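PDB 4FBL: LipS lipolytic enzyme from Unidentified, which probably hydrolyses ester bonds of lipids, as a thermostable lipase of the alpha/beta hydrolase fold recovered from a metagenome. Local coordinates for residues V56-G59 with S63-S66; A77-A82 with A276-H281; N236-Y241 with L251-N256. One frame throughout, in Å; residues are numbered along the deposited sequence.

Contact 1: V56-G59 with S63-S66; sequences VSHG and SPQS
The imidazole of H58 lies flat against the backbone of S63, whose CA sits over the middle of one ring face, 3.5 Å above the plane. P64 follows alongside: its ring and the imidazole point the same way, and P64 CD packs 3.6 Å from H58 CD2. With CG of H58 set between its own backbone N and carbonyl carbon (chi1 68°), the ring swings so that H58 ND1 can donate to G59 O, 2.9 Å away. That acceptor lies within 6° of the imidazole plane, and the N-H meets a lone pair of the carbonyl in its own plane. H58 NE2 is hydrogen-bonded to L86 N, so both ring nitrogens are engaged and the rotation of the ring is fixed. The site is the turn leaving strand 52-57 of the alpha/beta hydrolase sheet; the His-Gly pair at such a place is familiar from this fold, where the loop that follows commonly contributes to the oxyanion hole. G59 itself touches the bound spermidine. S63 OG accepts from Q65 N, an ST turn in the loop before helix 68-76, and is also bonded to L190 O. S66 OG stands 4.1 Å from H58 CB, and one water spans S66 OG and G59 N, accepting from the latter at 2.8 Å.

Contact 2: A77-A82 with A276-H281; sequences AGYTVA and AFIRKH
Y79 reaches across to the C-terminal helix with the phenol end of its ring, where I278 CG2 lies 3.5 Å from both Y79 CZ and Y79 OH. The methyl approaches the ring obliquely, and the two side chains run alongside with opposite senses. R279 adds the aliphatic start of its chain, with R279 CG 3.9 Å from Y79 OH; it runs roughly perpendicular to the tyrosine before bending at chi3. The guanidinium then turns back over its own helix, one face lying over A276 CA, which is 3.3 Å from its plane and off toward the rim. What decides which branch of I278 meets the ring is its first torsion: CG2 stands opposite the backbone N, leaving CG1 opposite the carbonyl carbon (chi1 -69°). The contact joins the start of strand 80-83, in the central sheet of the alpha/beta hydrolase fold, to helix 267-279, the last helix of the chain. I278 also packs on V54 and F74, and Y79 on I52, so the isoleucine sits between sheet and helix 68-76. Behind Y79, G78 ends that helix in a Schellman motif with positive phi, and T80 OG1 is tied to S50 O and G49 N. On the helix side the chain terminus is curled back: H281 ND1 donates to F277 O at 2.6 Å with an N-H...O angle of 161°, in the imidazole plane, and the H281 ring lays one face over F277 CE1.

Contact 3: N236-Y241 with L251-N256; sequences NGELIY and LLWLEN
L251 packs against helix 235-243 with CB and both methyls. L251 CB is 3.8 Å from Y241 CD1, the tyrosine ring being approached obliquely, while CG stands opposite the backbone N (chi1 180°) and carries both methyls on to the helix. L251 CD1 comes to 3.9 Å from G237 O and 4.0 Å from G237 CA; a side chain at that glycine would point at the strand, and its CB would fall only 3.0 Å from L251 CD1, so the absence of one lets the leucine come close to the helix backbone. L251 CD2 lies 3.8 Å from E238 CG. The L252 side chain touches R273 of helix 267-279. W253 starts off to one side, but the far end of its indole reaches the helix, and the benzo edge meets E238 at a right angle: W253 CZ2 is 3.9 Å from E238 CG, near the indole plane, and the carboxylate is turned 88° against the ring. L251 CG lies 3.8 Å above one indole face, off toward its rim, and R227 makes a cation-pi contact with the same indole. L254 packs on L269 and I270. Helix and strand run antiparallel, at 174°, with axes 9.4 Å apart, as expected where the helix of a beta-alpha-beta crossover returns to strand 249-254, one of the two outermost strands of the sheet. Replacing E238 by an alanine removes CG and the carboxylate, and is likely to leave L251 CD2 and the edge of the W253 indole without their neighbour on the helix. The contact rests on apolar packing, with the glutamate contributing methylene carbon to it, so its hold comes from van der Waals fit at a partly exposed surface rather than from directed polar bonds.

How the contacts relate
From the N terminus, contact 1 comes first: a three-residue turn separates its segments, joining the end of strand 52-57 to the entry of helix 68-76. Contact 2 opens just after that helix and closes only at the C terminus, so it spans 193 residues and ties strand 80-83 to the last helix. Contact 3 is nested inside this long loop and shuts a nine-residue excursion within the final beta-alpha-beta unit. Contacts 1 and 2 meet on neighbouring strands, V56 N lying 2.7 Å from A82 O in a probable hydrogen bond. Contact 3 touches neither, standing about 9 Å from contact 2 by nearest atoms, yet reaches the same sheet at edge strand 249-254.

Contact 1: V56-G59 with S63-S66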
ATOM      1  N   VAL C  56     -12.021  13.212  14.820  1.00 16.30           N
ATOM      2  CA  VAL C  56     -12.417  11.840  15.079  1.00 14.72           C
ATOM      3  C   VAL C  56     -12.755  11.119  13.806  1.00 16.67           C
ATOM      4  O   VAL C  56     -13.688  11.526  13.128  1.00 16.17           O
ATOM      5  CB  VAL C  56     -13.667  11.763  16.026  1.00 15.15           C
ATOM      6  CG1 VAL C  56     -13.913  10.298  16.401  1.00 13.62           C
ATOM      7  CG2 VAL C  56     -13.429  12.650  17.280  1.00 14.67           C
ATOM      8  N   SER C  57     -12.021  10.038  13.473  1.00 16.68           N
ATOM      9  CA  SER C  57     -12.219   9.443  12.143  1.00 15.90           C
ATOM     10  C   SER C  57     -12.791   8.018  12.219  1.00 15.68           C
ATOM     11  O   SER C  57     -12.200   7.161  12.884  1.00 17.77           O
ATOM     12  CB  SER C  57     -10.849   9.345  11.408  1.00 15.63           C
ATOM     13  OG  SER C  57     -11.129   8.767  10.124  1.00 19.41           O
ATOM     14  N   HIS C  58     -13.888   7.723  11.553  1.00 17.48           N
ATOM     15  CA  HIS C  58     -14.351   6.320  11.465  1.00 18.15           C
ATOM     16  C   HIS C  58     -13.522   5.501  10.386  1.00 18.28           C
ATOM     17  O   HIS C  58     -12.570   6.026   9.792  1.00 17.79           O
ATOM     18  CB  HIS C  58     -15.881   6.276  11.144  1.00 17.20           C
ATOM     19  CG  HIS C  58     -16.241   6.757   9.756  1.00 15.91           C
ATOM     20  ND1 HIS C  58     -16.057   5.976   8.644  1.00 13.34           N
ATOM     21  CD2 HIS C  58     -16.731   7.940   9.295  1.00 16.23           C
ATOM     22  CE1 HIS C  58     -16.446   6.646   7.556  1.00 14.77           C
ATOM     23  NE2 HIS C  58     -16.826   7.852   7.923  1.00 19.67           N
ATOM     24  N   GLY C  59     -13.887   4.227  10.156  1.00 18.37           N
ATOM     25  CA  GLY C  59     -13.087   3.387   9.259  1.00 17.78           C
ATOM     26  C   GLY C  59     -13.853   2.943   8.015  1.00 19.65           C
ATOM     27  O   GLY C  59     -14.927   3.486   7.702  1.00 18.39           O
ATOM     28  N   SER C  63     -19.045   4.345   9.400  1.00 18.38           N
ATOM     29  CA  SER C  63     -19.649   5.691   9.313  1.00 17.75           C
ATOM     30  C   SER C  63     -19.481   6.377  10.690  1.00 16.01           C
ATOM     31  O   SER C  63     -19.071   5.703  11.631  1.00 17.38           O
ATOM     32  CB  SER C  63     -21.177   5.615   9.041  1.00 18.81           C
ATOM     33  OG  SER C  63     -21.844   5.221  10.275  1.00 20.42           O
ATOM     34  N   PRO C  64     -19.767   7.692  10.784  1.00 16.40           N
ATOM     35  CA  PRO C  64     -19.589   8.333  12.129  1.00 18.59           C
ATOM     36  C   PRO C  64     -20.361   7.680  13.264  1.00 20.27           C
ATOM     37  O   PRO C  64     -20.002   7.842  14.452  1.00 21.09           O
ATOM     38  CB  PRO C  64     -20.184   9.696  11.940  1.00 17.06           C
ATOM     39  CG  PRO C  64     -19.892  10.017  10.411  1.00 17.42           C
ATOM     40  CD  PRO C  64     -20.220   8.658   9.775  1.00 14.13           C
ATOM     41  N   GLN C  65     -21.405   6.900  12.947  1.00 22.31           N
ATOM     42  CA  GLN C  65     -22.140   6.312  14.045  1.00 22.43           C
ATOM     43  C   GLN C  65     -21.262   5.458  14.912  1.00 21.93           C
ATOM     44  O   GLN C  65     -21.511   5.319  16.129  1.00 20.76           O
ATOM     45  CB  GLN C  65     -23.379   5.522  13.570  1.00 26.09           C
ATOM     46  CG  GLN C  65     -23.139   4.066  13.436  1.00 30.92           C
ATOM     47  CD  GLN C  65     -23.428   3.295  14.651  1.00 31.05           C
ATOM     48  OE1 GLN C  65     -24.201   3.698  15.502  1.00 37.68           O
ATOM     49  NE2 GLN C  65     -22.830   2.164  14.738  1.00 28.63           N
ATOM     50  N   SER C  66     -20.208   4.838  14.355  1.00 19.59           N
ATOM     51  CA  SER C  66     -19.462   3.946  15.241  1.00 17.52           C
ATOM     52  C   SER C  66     -18.596   4.764  16.208  1.00 18.61           C
ATOM     53  O   SER C  66     -18.087   4.174  17.209  1.00 20.23           O
ATOM     54  CB  SER C  66     -18.571   2.939  14.525  1.00 18.49           C
ATOM     55  OG  SER C  66     -17.725   3.598  13.630  1.00 17.69           O
TER
HETATM   56  O   HOH W   1     -15.890   2.856  11.535  1.00 23.96           O

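Contact 2: A77-A82 with A276-H281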
ATOM      1  N   ALA C  77     -17.368  17.479  27.024  1.00 33.07           N
ATOM      2  CA  ALA C  77     -16.313  17.971  27.870  1.00 30.68           C
ATOM      3  C   ALA C  77     -15.908  19.375  27.432  1.00 29.69           C
ATOM      4  O   ALA C  77     -15.124  20.037  28.098  1.00 29.97           O
ATOM      5  CB  ALA C  77     -15.176  17.014  27.924  1.00 31.40           C
ATOM      6  N   GLY C  78     -16.458  19.888  26.332  1.00 27.44           N
ATOM      7  CA  GLY C  78     -16.165  21.291  26.002  1.00 24.64           C
ATOM      8  C   GLY C  78     -15.233  21.504  24.842  1.00 23.70           C
ATOM      9  O   GLY C  78     -15.069  22.611  24.371  1.00 24.51           O
ATOM     10  N   TYR C  79     -14.618  20.416  24.333  1.00 23.07           N
ATOM     11  CA  TYR C  79     -13.682  20.509  23.181  1.00 21.22           C
ATOM     12  C   TYR C  79     -14.417  20.841  21.871  1.00 19.94           C
ATOM     13  O   TYR C  79     -15.523  20.449  21.756  1.00 21.64           O
ATOM     14  CB  TYR C  79     -12.901  19.150  23.018  1.00 19.53           C
ATOM     15  CG  TYR C  79     -12.031  18.891  24.262  1.00 19.68           C
ATOM     16  CD1 TYR C  79     -10.951  19.729  24.553  1.00 22.02           C
ATOM     17  CD2 TYR C  79     -12.364  17.893  25.178  1.00 20.45           C
ATOM     18  CE1 TYR C  79     -10.201  19.589  25.737  1.00 21.95           C
ATOM     19  CE2 TYR C  79     -11.564  17.710  26.365  1.00 23.35           C
ATOM     20  CZ  TYR C  79     -10.526  18.565  26.622  1.00 24.53           C
ATOM     21  OH  TYR C  79      -9.736  18.342  27.739  1.00 23.61           O
ATOM     22  N   THR C  80     -13.796  21.534  20.939  1.00 19.76           N
ATOM     23  CA  THR C  80     -14.247  21.566  19.521  1.00 22.56           C
ATOM     24  C   THR C  80     -13.989  20.145  18.910  1.00 23.20           C
ATOM     25  O   THR C  80     -12.961  19.517  19.265  1.00 23.66           O
ATOM     26  CB  THR C  80     -13.499  22.672  18.765  1.00 24.57           C
ATOM     27  OG1 THR C  80     -13.826  23.954  19.364  1.00 26.42           O
ATOM     28  CG2 THR C  80     -13.855  22.747  17.273  1.00 21.23           C
ATOM     29  N   VAL C  81     -14.964  19.630  18.135  1.00 21.59           N
ATOM     30  CA  VAL C  81     -15.014  18.233  17.654  1.00 21.16           C
ATOM     31  C   VAL C  81     -15.360  18.223  16.167  1.00 20.95           C
ATOM     32  O   VAL C  81     -16.351  18.875  15.758  1.00 21.17           O
ATOM     33  CB  VAL C  81     -16.001  17.306  18.422  1.00 21.73           C
ATOM     34  CG1 VAL C  81     -15.883  15.853  17.904  1.00 16.60           C
ATOM     35  CG2 VAL C  81     -15.684  17.245  19.958  1.00 20.19           C
ATOM     36  N   ALA C  82     -14.535  17.557  15.348  1.00 19.39           N
ATOM     37  CA  ALA C  82     -14.904  17.243  13.926  1.00 18.57           C
ATOM     38  C   ALA C  82     -14.867  15.726  13.779  1.00 18.81           C
ATOM     39  O   ALA C  82     -13.770  15.118  13.918  1.00 16.85           O
ATOM     40  CB  ALA C  82     -13.918  17.893  12.917  1.00 20.12           C
ATOM     41  N   ALA C 276      -8.569  11.916  29.535  1.00 20.49           N
ATOM     42  CA  ALA C 276      -7.410  12.100  30.444  1.00 21.20           C
ATOM     43  C   ALA C 276      -6.096  12.485  29.667  1.00 22.13           C
ATOM     44  O   ALA C 276      -5.268  13.374  30.062  1.00 20.33           O
ATOM     45  CB  ALA C 276      -7.230  10.835  31.287  1.00 21.15           C
ATOM     46  N   PHE C 277      -5.914  11.795  28.559  1.00 20.84           N
ATOM     47  CA  PHE C 277      -4.776  11.978  27.693  1.00 19.06           C
ATOM     48  C   PHE C 277      -4.763  13.381  27.064  1.00 19.19           C
ATOM     49  O   PHE C 277      -3.716  14.061  27.005  1.00 18.70           O
ATOM     50  CB  PHE C 277      -4.873  10.908  26.587  1.00 19.69           C
ATOM     51  CG  PHE C 277      -3.764  11.036  25.497  1.00 21.07           C
ATOM     52  CD1 PHE C 277      -2.440  10.650  25.769  1.00 18.83           C
ATOM     53  CD2 PHE C 277      -4.066  11.567  24.255  1.00 17.52           C
ATOM     54  CE1 PHE C 277      -1.442  10.784  24.733  1.00 20.02           C
ATOM     55  CE2 PHE C 277      -3.071  11.740  23.253  1.00 15.47           C
ATOM     56  CZ  PHE C 277      -1.816  11.325  23.465  1.00 15.88           C
ATOM     57  N   ILE C 278      -5.903  13.802  26.537  1.00 18.80           N
ATOM     58  CA  ILE C 278      -6.051  15.163  26.079  1.00 18.76           C
ATOM     59  C   ILE C 278      -5.746  16.234  27.133  1.00 21.52           C
ATOM     60  O   ILE C 278      -4.986  17.190  26.794  1.00 19.92           O
ATOM     61  CB  ILE C 278      -7.486  15.445  25.538  1.00 20.19           C
ATOM     62  CG1 ILE C 278      -7.709  14.668  24.219  1.00 17.98           C
ATOM     63  CG2 ILE C 278      -7.739  16.936  25.270  1.00 19.99           C
ATOM     64  CD1 ILE C 278      -9.282  14.493  23.828  1.00 20.50           C
ATOM     65  N   ARG C 279      -6.345  16.134  28.328  1.00 20.02           N
ATOM     66  CA  ARG C 279      -6.062  17.122  29.441  1.00 23.60           C
ATOM     67  C   ARG C 279      -4.602  17.180  29.840  1.00 23.66           C
ATOM     68  O   ARG C 279      -4.107  18.166  30.426  1.00 23.60           O
ATOM     69  CB  ARG C 279      -6.691  16.631  30.767  1.00 23.29           C
ATOM     70  CG  ARG C 279      -8.096  16.783  30.969  1.00 30.57           C
ATOM     71  CD  ARG C 279      -8.397  16.699  32.548  1.00 39.30           C
ATOM     72  NE  ARG C 279      -8.149  15.370  33.168  1.00 43.39           N
ATOM     73  CZ  ARG C 279      -8.890  14.265  32.920  1.00 44.12           C
ATOM     74  NH1 ARG C 279      -9.942  14.235  32.040  1.00 33.67           N
ATOM     75  NH2 ARG C 279      -8.546  13.164  33.557  1.00 45.52           N
ATOM     76  N   LYS C 280      -3.934  16.039  29.689  1.00 24.61           N
ATOM     77  CA  LYS C 280      -2.563  15.970  30.170  1.00 26.57           C
ATOM     78  C   LYS C 280      -1.539  16.231  29.090  1.00 24.61           C
ATOM     79  O   LYS C 280      -0.371  16.153  29.360  1.00 24.52           O
ATOM     80  CB  LYS C 280      -2.246  14.678  30.893  1.00 26.76           C
ATOM     81  CG  LYS C 280      -2.214  14.945  32.408  1.00 36.42           C
ATOM     82  CD  LYS C 280      -2.656  13.800  33.255  1.00 41.60           C
ATOM     83  CE  LYS C 280      -3.879  13.155  32.705  1.00 44.76           C
ATOM     84  NZ  LYS C 280      -4.126  11.908  33.514  1.00 52.33           N
ATOM     85  N   HIS C 281      -1.960  16.558  27.878  1.00 22.35           N
ATOM     86  CA  HIS C 281      -0.941  16.859  26.833  1.00 20.99           C
ATOM     87  C   HIS C 281      -1.171  18.136  26.131  1.00 20.53           C
ATOM     88  O   HIS C 281      -2.109  18.858  26.444  1.00 23.97           O
ATOM     89  CB  HIS C 281      -0.829  15.681  25.857  1.00 19.20           C
ATOM     90  CG  HIS C 281      -0.305  14.453  26.519  1.00 21.03           C
ATOM     91  ND1 HIS C 281      -1.125  13.602  27.241  1.00 25.48           N
ATOM     92  CD2 HIS C 281       0.970  14.014  26.712  1.00 19.68           C
ATOM     93  CE1 HIS C 281      -0.382  12.648  27.790  1.00 22.95           C
ATOM     94  NE2 HIS C 281       0.881  12.856  27.463  1.00 21.59           N
TER

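Contact 3: N236-Y241 with L251-N256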
ATOM      1  N   ASN C 236      -0.869  -5.088  15.287  1.00 25.63           N
ATOM      2  CA  ASN C 236      -0.832  -3.690  14.830  1.00 25.62           C
ATOM      3  C   ASN C 236      -0.484  -2.697  15.956  1.00 24.13           C
ATOM      4  O   ASN C 236       0.286  -1.792  15.703  1.00 25.65           O
ATOM      5  CB  ASN C 236      -2.098  -3.274  14.099  1.00 24.48           C
ATOM      6  CG  ASN C 236      -2.086  -3.678  12.625  1.00 27.68           C
ATOM      7  OD1 ASN C 236      -2.590  -4.733  12.225  1.00 26.75           O
ATOM      8  ND2 ASN C 236      -1.520  -2.840  11.823  1.00 19.47           N
ATOM      9  N   GLY C 237      -0.965  -2.907  17.186  1.00 23.84           N
ATOM     10  CA  GLY C 237      -0.639  -1.987  18.297  1.00 23.36           C
ATOM     11  C   GLY C 237       0.853  -2.018  18.623  1.00 24.69           C
ATOM     12  O   GLY C 237       1.475  -0.955  18.905  1.00 23.13           O
ATOM     13  N   GLU C 238       1.461  -3.230  18.596  1.00 25.83           N
ATOM     14  CA  GLU C 238       2.921  -3.360  18.868  1.00 28.26           C
ATOM     15  C   GLU C 238       3.763  -2.706  17.786  1.00 27.34           C
ATOM     16  O   GLU C 238       4.744  -2.017  18.077  1.00 27.89           O
ATOM     17  CB  GLU C 238       3.329  -4.833  19.122  1.00 29.59           C
ATOM     18  CG  GLU C 238       2.667  -5.326  20.442  1.00 35.07           C
ATOM     19  CD  GLU C 238       2.613  -6.841  20.635  1.00 47.80           C
ATOM     20  OE1 GLU C 238       3.018  -7.256  21.758  1.00 55.32           O
ATOM     21  OE2 GLU C 238       2.136  -7.598  19.731  1.00 48.23           O
ATOM     22  N   LEU C 239       3.308  -2.896  16.552  1.00 26.35           N
ATOM     23  CA  LEU C 239       3.912  -2.352  15.377  1.00 26.62           C
ATOM     24  C   LEU C 239       4.045  -0.831  15.513  1.00 26.68           C
ATOM     25  O   LEU C 239       5.132  -0.251  15.315  1.00 24.65           O
ATOM     26  CB  LEU C 239       2.963  -2.655  14.186  1.00 26.28           C
ATOM     27  CG  LEU C 239       3.411  -2.920  12.737  1.00 32.32           C
ATOM     28  CD1 LEU C 239       2.795  -2.045  11.640  1.00 31.38           C
ATOM     29  CD2 LEU C 239       4.997  -3.180  12.509  1.00 33.01           C
ATOM     30  N   ILE C 240       2.911  -0.180  15.827  1.00 23.68           N
ATOM     31  CA  ILE C 240       2.927   1.245  16.095  1.00 21.96           C
ATOM     32  C   ILE C 240       3.800   1.618  17.310  1.00 24.07           C
ATOM     33  O   ILE C 240       4.598   2.558  17.260  1.00 24.44           O
ATOM     34  CB  ILE C 240       1.470   1.748  16.295  1.00 21.52           C
ATOM     35  CG1 ILE C 240       0.679   1.415  15.000  1.00 17.89           C
ATOM     36  CG2 ILE C 240       1.438   3.271  16.616  1.00 18.04           C
ATOM     37  CD1 ILE C 240      -0.831   1.565  15.149  1.00 27.35           C
ATOM     38  N   TYR C 241       3.637   0.911  18.412  1.00 25.49           N
ATOM     39  CA  TYR C 241       4.364   1.295  19.611  1.00 26.77           C
ATOM     40  C   TYR C 241       5.873   1.269  19.318  1.00 27.75           C
ATOM     41  O   TYR C 241       6.618   2.190  19.667  1.00 27.59           O
ATOM     42  CB  TYR C 241       3.979   0.357  20.757  1.00 26.28           C
ATOM     43  CG  TYR C 241       4.676   0.712  22.085  1.00 29.48           C
ATOM     44  CD1 TYR C 241       4.073   1.600  22.982  1.00 27.06           C
ATOM     45  CD2 TYR C 241       5.981   0.179  22.405  1.00 30.67           C
ATOM     46  CE1 TYR C 241       4.673   1.931  24.204  1.00 27.46           C
ATOM     47  CE2 TYR C 241       6.624   0.546  23.619  1.00 29.99           C
ATOM     48  CZ  TYR C 241       5.949   1.404  24.516  1.00 29.69           C
ATOM     49  OH  TYR C 241       6.511   1.811  25.726  1.00 31.06           O
ATOM     50  N   LEU C 251       0.857   1.834  25.251  1.00 26.23           N
ATOM     51  CA  LEU C 251       0.030   0.856  24.601  1.00 25.54           C
ATOM     52  C   LEU C 251      -1.030   0.360  25.629  1.00 26.45           C
ATOM     53  O   LEU C 251      -0.678  -0.297  26.625  1.00 27.81           O
ATOM     54  CB  LEU C 251       0.908  -0.293  24.004  1.00 25.26           C
ATOM     55  CG  LEU C 251       0.225  -1.452  23.269  1.00 26.63           C
ATOM     56  CD1 LEU C 251      -0.694  -0.997  22.127  1.00 25.00           C
ATOM     57  CD2 LEU C 251       1.281  -2.556  22.715  1.00 27.98           C
ATOM     58  N   LEU C 252      -2.299   0.687  25.377  1.00 24.06           N
ATOM     59  CA  LEU C 252      -3.442   0.211  26.183  1.00 23.89           C
ATOM     60  C   LEU C 252      -4.216  -0.941  25.548  1.00 22.59           C
ATOM     61  O   LEU C 252      -4.915  -0.769  24.495  1.00 23.36           O
ATOM     62  CB  LEU C 252      -4.396   1.356  26.508  1.00 22.00           C
ATOM     63  CG  LEU C 252      -5.666   0.978  27.258  1.00 20.72           C
ATOM     64  CD1 LEU C 252      -5.321   0.610  28.718  1.00 21.08           C
ATOM     65  CD2 LEU C 252      -6.506   2.315  27.150  1.00 22.73           C
ATOM     66  N   TRP C 253      -4.093  -2.123  26.179  1.00 22.88           N
ATOM     67  CA  TRP C 253      -4.724  -3.320  25.649  1.00 22.95           C
ATOM     68  C   TRP C 253      -6.140  -3.439  26.137  1.00 24.01           C
ATOM     69  O   TRP C 253      -6.370  -3.321  27.333  1.00 25.95           O
ATOM     70  CB  TRP C 253      -3.937  -4.554  26.098  1.00 24.29           C
ATOM     71  CG  TRP C 253      -2.650  -4.765  25.299  1.00 26.45           C
ATOM     72  CD1 TRP C 253      -1.332  -4.656  25.762  1.00 25.07           C
ATOM     73  CD2 TRP C 253      -2.565  -5.205  23.939  1.00 26.39           C
ATOM     74  NE1 TRP C 253      -0.461  -4.987  24.743  1.00 25.10           N
ATOM     75  CE2 TRP C 253      -1.187  -5.322  23.618  1.00 28.31           C
ATOM     76  CE3 TRP C 253      -3.530  -5.512  22.951  1.00 30.50           C
ATOM     77  CZ2 TRP C 253      -0.734  -5.708  22.313  1.00 26.09           C
ATOM     78  CZ3 TRP C 253      -3.087  -5.869  21.666  1.00 28.78           C
ATOM     79  CH2 TRP C 253      -1.680  -5.945  21.363  1.00 28.83           C
ATOM     80  N   LEU C 254      -7.102  -3.659  25.266  1.00 24.10           N
ATOM     81  CA  LEU C 254      -8.470  -3.792  25.730  1.00 25.67           C
ATOM     82  C   LEU C 254      -8.832  -5.280  25.997  1.00 28.23           C
ATOM     83  O   LEU C 254      -8.745  -6.103  25.077  1.00 28.33           O
ATOM     84  CB  LEU C 254      -9.449  -3.161  24.735  1.00 25.21           C
ATOM     85  CG  LEU C 254      -9.262  -1.634  24.468  1.00 20.11           C
ATOM     86  CD1 LEU C 254     -10.151  -1.139  23.353  1.00 19.08           C
ATOM     87  CD2 LEU C 254      -9.353  -0.724  25.701  1.00 20.08           C
ATOM     88  N   GLU C 255      -9.222  -5.614  27.231  1.00 29.93           N
ATOM     89  CA  GLU C 255      -9.458  -7.052  27.622  1.00 30.72           C
ATOM     90  C   GLU C 255     -10.859  -7.548  27.322  1.00 31.33           C
ATOM     91  O   GLU C 255     -11.090  -8.708  27.373  1.00 32.33           O
ATOM     92  CB  GLU C 255      -9.124  -7.290  29.093  1.00 30.65           C
ATOM     93  CG  GLU C 255      -7.715  -6.828  29.607  1.00 33.06           C
ATOM     94  CD  GLU C 255      -6.483  -7.361  28.818  1.00 41.62           C
ATOM     95  OE1 GLU C 255      -6.621  -8.198  27.905  1.00 48.20           O
ATOM     96  OE2 GLU C 255      -5.334  -6.951  29.102  1.00 43.78           O
ATOM     97  N   ASN C 256     -11.802  -6.699  26.945  1.00 31.59           N
ATOM     98  CA  ASN C 256     -13.207  -7.125  26.878  1.00 31.09           C
ATOM     99  C   ASN C 256     -13.902  -6.697  25.668  1.00 29.28           C
ATOM    100  O   ASN C 256     -15.137  -6.660  25.691  1.00 27.87           O
ATOM    101  CB  ASN C 256     -14.062  -6.445  27.961  1.00 33.44           C
ATOM    102  CG  ASN C 256     -13.456  -6.543  29.365  1.00 40.36           C
ATOM    103  OD1 ASN C 256     -12.983  -5.523  29.938  1.00 47.01           O
ATOM    104  ND2 ASN C 256     -13.444  -7.768  29.930  1.00 43.38           N
TER